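Local coordinates for protein epidermin leader peptide processing serine protease EpiP (Staphylococcus aureus subsp. aureus, PDB 3QFH) that is a subtilisin-like serine endopeptidase that probably cleaves the leader peptide from the precursor of the lantibiotic epidermin, at residues S323-F328 against F425-H430; F345-Q350 against H363-L368. All coordinates share one frame; numbering follows the deposited sequence.

Contact 1: S323-F328 against F425-H430. With EDO (1,2-ethanediol), chain J; SO4 (sulfate ion), chain M.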
# COMPACT_ATOMS: atom_id res chain seq x y z
N SER A 323 20.41 5.45 8.19
CA SER A 323 19.36 5.02 9.11
C SER A 323 18.58 6.17 9.77
O SER A 323 17.86 5.94 10.73
CB SER A 323 19.90 4.02 10.14
OG SER A 323 20.08 2.75 9.53
N ASN A 324 18.72 7.40 9.26
CA ASN A 324 17.96 8.54 9.77
C ASN A 324 16.65 8.64 9.00
O ASN A 324 16.57 8.20 7.85
CB ASN A 324 18.76 9.84 9.61
CG ASN A 324 20.02 9.86 10.47
OD1 ASN A 324 20.12 9.15 11.46
ND2 ASN A 324 20.97 10.70 10.09
N LEU A 325 15.61 9.21 9.60
CA LEU A 325 14.33 9.29 8.91
C LEU A 325 14.48 10.10 7.63
O LEU A 325 15.11 11.15 7.62
CB LEU A 325 13.26 9.94 9.78
CG LEU A 325 11.82 9.75 9.30
CD1 LEU A 325 11.43 8.30 9.50
CD2 LEU A 325 10.87 10.64 10.06
N SER A 326 13.89 9.60 6.54
CA SER A 326 13.92 10.32 5.29
C SER A 326 13.23 11.66 5.48
O SER A 326 12.21 11.75 6.17
CB SER A 326 13.20 9.54 4.22
OG SER A 326 13.80 8.28 4.01
N GLU A 327 13.75 12.70 4.84
CA GLU A 327 13.17 14.05 4.97
C GLU A 327 11.73 14.12 4.44
O GLU A 327 10.93 14.92 4.90
CB GLU A 327 14.05 15.11 4.28
CG GLU A 327 14.11 15.07 2.75
CD GLU A 327 14.97 13.95 2.16
OE1 GLU A 327 15.03 13.91 0.92
OE2 GLU A 327 15.56 13.13 2.91
N PHE A 328 11.40 13.25 3.49
CA PHE A 328 10.06 13.25 2.93
C PHE A 328 9.08 12.35 3.70
O PHE A 328 7.90 12.33 3.39
CB PHE A 328 10.11 12.78 1.47
CG PHE A 328 10.83 11.44 1.26
CD1 PHE A 328 12.09 11.40 0.67
CD2 PHE A 328 10.23 10.25 1.62
CE1 PHE A 328 12.75 10.21 0.47
CE2 PHE A 328 10.88 9.03 1.41
CZ PHE A 328 12.15 9.01 0.84
N PHE A 425 10.27 7.28 19.13
CA PHE A 425 9.19 6.42 18.65
C PHE A 425 8.29 7.18 17.67
O PHE A 425 7.81 6.62 16.68
CB PHE A 425 8.37 5.87 19.83
CG PHE A 425 7.46 4.71 19.46
CD1 PHE A 425 6.23 4.92 18.84
CD2 PHE A 425 7.83 3.40 19.77
CE1 PHE A 425 5.38 3.84 18.49
CE2 PHE A 425 6.99 2.31 19.44
CZ PHE A 425 5.77 2.53 18.80
N SER A 426 8.07 8.46 17.94
CA SER A 426 7.21 9.28 17.06
C SER A 426 7.74 9.34 15.63
O SER A 426 6.98 9.60 14.72
CB SER A 426 7.05 10.68 17.63
OG SER A 426 8.30 11.31 17.76
N ARG A 427 9.03 9.07 15.43
CA ARG A 427 9.60 9.09 14.09
C ARG A 427 9.86 7.70 13.49
O ARG A 427 9.56 7.49 12.31
CB ARG A 427 10.90 9.92 14.06
CG ARG A 427 10.71 11.31 14.63
CD ARG A 427 11.83 12.23 14.23
NE ARG A 427 11.67 12.62 12.83
CZ ARG A 427 12.56 13.31 12.12
NH1 ARG A 427 13.72 13.68 12.66
NH2 ARG A 427 12.29 13.61 10.85
N TYR A 428 10.38 6.77 14.30
CA TYR A 428 10.75 5.43 13.83
C TYR A 428 9.84 4.28 14.26
O TYR A 428 10.02 3.14 13.81
CB TYR A 428 12.17 5.08 14.32
CG TYR A 428 13.21 6.06 13.84
CD1 TYR A 428 13.84 5.89 12.61
CD2 TYR A 428 13.50 7.19 14.58
CE1 TYR A 428 14.78 6.80 12.15
CE2 TYR A 428 14.43 8.11 14.13
CZ TYR A 428 15.06 7.91 12.91
OH TYR A 428 15.98 8.82 12.47
N GLY A 429 8.90 4.58 15.15
CA GLY A 429 8.06 3.55 15.69
C GLY A 429 8.99 2.65 16.47
O GLY A 429 9.88 3.14 17.15
N HIS A 430 8.81 1.34 16.34
CA HIS A 430 9.66 0.37 17.06
C HIS A 430 11.11 0.31 16.57
O HIS A 430 11.96 -0.30 17.23
CB HIS A 430 9.05 -1.03 17.03
CG HIS A 430 7.75 -1.12 17.77
ND1 HIS A 430 7.69 -1.25 19.14
CD2 HIS A 430 6.47 -1.11 17.33
CE1 HIS A 430 6.42 -1.31 19.51
NE2 HIS A 430 5.66 -1.24 18.43
C1 EDO J . 9.23 9.54 22.12
O1 EDO J . 8.42 9.40 20.95
C2 EDO J . 9.56 8.18 22.72
O2 EDO J . 10.71 7.59 22.09
S SO4 M . 9.49 -1.23 22.24
O1 SO4 M . 8.19 -1.76 22.66
O2 SO4 M . 10.16 -0.52 23.33
O3 SO4 M . 10.31 -2.33 21.76
O4 SO4 M . 9.27 -0.28 21.15
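In the subtilase domain, the loop that joins strand 314-319 to strand 338-341 of the parallel sheet lies against the short helix 425-428, where L325 meets R427 and Y428. The hydroxyl of Y428 accepts the one hydrogen bond between the two segments, from the backbone N of L325 to Y428 OH at 2.9 Å; with an N-H...O angle of 137° it is clearly bent. Y428 OH also rests 3.4 Å from N324 CA, and S323 O approaches the ring obliquely, 3.5 Å from Y428 CE1. Y428 thus reaches along three successive residues of the loop backbone, while its side chain also touches T319 at the end of strand 314-319.

L325, buried, puts its branched end on R427. With L325 CG anti to the backbone N (chi1 -165°), L325 CD2 comes to 3.4 Å from R427 NH2, and L325 CD1 lies 3.5 Å from the carbonyl oxygen R427 O; CB of L325 sits over one face of the guanidinium, toward its rim. The arginine chain bends at chi3 (75°) to lay this group beside the leucine. R427 NE is buried here with no polar partner in the model, but the guanidinium also makes a cation-pi contact with F331 of the same loop.

Helix 425-428 is a single turn, closed by the bond from G429 N to F425 O at 2.8 Å, and G429 leaves it with positive phi. Beyond the turn, H430 ND1 donates to sulfate O4 at 2.7 Å, and 1,2-ethanediol takes the N-H groups of F425 and S426; both molecules probably come from the crystallisation liquor.

Contact 2: F345-Q350 against H363-L368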
# COMPACT_ATOMS: atom_id res chain seq x y z
N PHE A 345 16.82 12.47 -0.74
CA PHE A 345 17.24 13.37 -1.81
C PHE A 345 18.10 14.48 -1.23
O PHE A 345 18.30 15.51 -1.87
CB PHE A 345 16.05 13.96 -2.59
CG PHE A 345 15.31 12.94 -3.41
CD1 PHE A 345 15.89 12.41 -4.54
CD2 PHE A 345 14.05 12.52 -3.06
CE1 PHE A 345 15.22 11.43 -5.30
CE2 PHE A 345 13.37 11.57 -3.81
CZ PHE A 345 13.96 11.03 -4.94
N ALA A 346 18.63 14.25 -0.02
CA ALA A 346 19.48 15.26 0.65
C ALA A 346 20.67 15.65 -0.22
O ALA A 346 20.97 16.81 -0.37
CB ALA A 346 19.95 14.76 2.00
N TYR A 347 21.34 14.66 -0.81
CA TYR A 347 22.47 14.94 -1.66
C TYR A 347 22.10 15.75 -2.89
O TYR A 347 22.83 16.67 -3.26
CB TYR A 347 23.13 13.66 -2.14
CG TYR A 347 23.99 12.97 -1.13
CD1 TYR A 347 24.92 13.68 -0.35
CD2 TYR A 347 23.96 11.60 -1.03
CE1 TYR A 347 25.74 13.02 0.54
CE2 TYR A 347 24.78 10.93 -0.16
CZ TYR A 347 25.66 11.64 0.62
OH TYR A 347 26.44 10.93 1.47
N LEU A 348 20.99 15.40 -3.51
CA LEU A 348 20.50 16.10 -4.69
C LEU A 348 20.25 17.55 -4.36
O LEU A 348 20.70 18.44 -5.08
CB LEU A 348 19.22 15.44 -5.22
CG LEU A 348 18.48 16.15 -6.36
CD1 LEU A 348 19.38 16.32 -7.56
CD2 LEU A 348 17.21 15.38 -6.73
N ASN A 349 19.57 17.78 -3.25
CA ASN A 349 19.29 19.14 -2.81
C ASN A 349 20.57 19.89 -2.42
O ASN A 349 20.65 21.10 -2.59
CB ASN A 349 18.30 19.14 -1.64
CG ASN A 349 16.93 18.56 -2.04
OD1 ASN A 349 16.40 18.86 -3.11
ND2 ASN A 349 16.35 17.73 -1.18
N GLN A 350 21.58 19.18 -1.91
CA GLN A 350 22.84 19.84 -1.51
C GLN A 350 23.79 20.11 -2.67
O GLN A 350 24.45 21.15 -2.70
CB GLN A 350 23.58 18.98 -0.46
CG GLN A 350 24.98 19.52 -0.11
CD GLN A 350 25.77 18.63 0.85
OE1 GLN A 350 25.38 17.50 1.17
NE2 GLN A 350 26.91 19.15 1.31
N HIS A 363 23.35 6.99 -6.23
CA HIS A 363 23.51 5.57 -5.90
C HIS A 363 23.58 5.28 -4.40
O HIS A 363 23.21 4.20 -3.95
CB HIS A 363 24.78 5.02 -6.59
CG HIS A 363 24.81 5.29 -8.07
ND1 HIS A 363 25.25 6.48 -8.60
CD2 HIS A 363 24.45 4.52 -9.12
CE1 HIS A 363 25.16 6.43 -9.92
NE2 HIS A 363 24.68 5.25 -10.26
N LYS A 364 24.10 6.24 -3.66
CA LYS A 364 24.23 6.12 -2.22
C LYS A 364 22.93 6.37 -1.45
O LYS A 364 22.70 5.72 -0.43
CB LYS A 364 25.30 7.11 -1.72
CG LYS A 364 26.70 6.77 -2.20
CD LYS A 364 27.71 7.80 -1.70
CE LYS A 364 29.13 7.47 -2.14
NZ LYS A 364 30.11 8.55 -1.76
N GLU A 365 22.07 7.27 -1.95
CA GLU A 365 20.85 7.65 -1.24
C GLU A 365 19.52 7.19 -1.86
O GLU A 365 18.47 7.42 -1.27
CB GLU A 365 20.82 9.18 -1.00
CG GLU A 365 20.62 10.05 -2.26
CD GLU A 365 20.53 11.56 -1.94
OE1 GLU A 365 20.29 12.35 -2.87
OE2 GLU A 365 20.69 11.96 -0.75
N ASN A 366 19.55 6.60 -3.05
CA ASN A 366 18.32 6.08 -3.65
C ASN A 366 18.34 4.56 -3.66
O ASN A 366 19.39 3.94 -3.51
CB ASN A 366 18.05 6.64 -5.05
CG ASN A 366 17.57 8.11 -5.04
OD1 ASN A 366 17.45 8.75 -3.98
ND2 ASN A 366 17.26 8.63 -6.21
N ILE A 367 17.16 3.99 -3.88
CA ILE A 367 16.93 2.57 -3.87
C ILE A 367 16.94 1.97 -5.28
O ILE A 367 16.15 2.37 -6.14
CB ILE A 367 15.54 2.27 -3.28
CG1 ILE A 367 15.33 2.97 -1.90
CG2 ILE A 367 15.29 0.76 -3.23
CD1 ILE A 367 16.20 2.49 -0.80
N LEU A 368 17.79 0.98 -5.48
CA LEU A 368 17.88 0.30 -6.74
C LEU A 368 16.76 -0.73 -6.77
O LEU A 368 16.64 -1.55 -5.86
CB LEU A 368 19.26 -0.36 -6.87
CG LEU A 368 19.52 -1.21 -8.12
CD1 LEU A 368 19.35 -0.41 -9.42
CD2 LEU A 368 20.90 -1.81 -8.04
O HOH W 1 28.98 9.84 0.35
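E365 points its carboxylate at the first turn of helix 346-358 and takes up backbone N-H groups there. Y347 N donates to E365 OE2 at 2.8 Å and nearly straight (167°), while L348 N reaches E365 OE1 at 3.2 Å with a more bent approach. Both donors come in on the syn side, about 20° out of the carboxylate plane. With the indole NE1 of W356, farther along the same helix, as a second donor to OE1, three bonds grip the carboxylate and limit its rotation. A346 N lies 3.2 Å from E365 OE2 at a poor angle and is bonded instead to S344 OG.

The glutamate chain runs extended beyond CG, which carries its charge from the end of helix 361-365 across to Y347. There Y347 CB is 3.2 Å from E365 OE1, and the ring and carboxylate planes are 38° apart. Farther out, one water joins the polar ends, 3.0 Å from Y347 OH and accepting from K364 NZ at 2.7 Å. A carboxylate receiving early N-H groups, with F345 at the N-cap position, is typical of side-chain capping at a helix N-terminus, here supplied by the following helix.

The centres of contacts 1 and 2 are about 17 Å apart, on the same side of the chain's centre, and the sequence of contact 2 falls wholly between the two segments of contact 1. E327, from the loop 323-328, bridges them: its OE1 lies 2.8 Å from F345 N, a probable hydrogen bond at the start of helix 346-358, and its OE2 bonds S344 OG. S326 OG, bonded to G343 O, adds a second tie to the chain leading into that helix. Strand 338-341, at one edge of the parallel sheet, lies between these loop and helix regions in sequence. S383, H177 and D130, the probable catalytic triad, belong to neither contact.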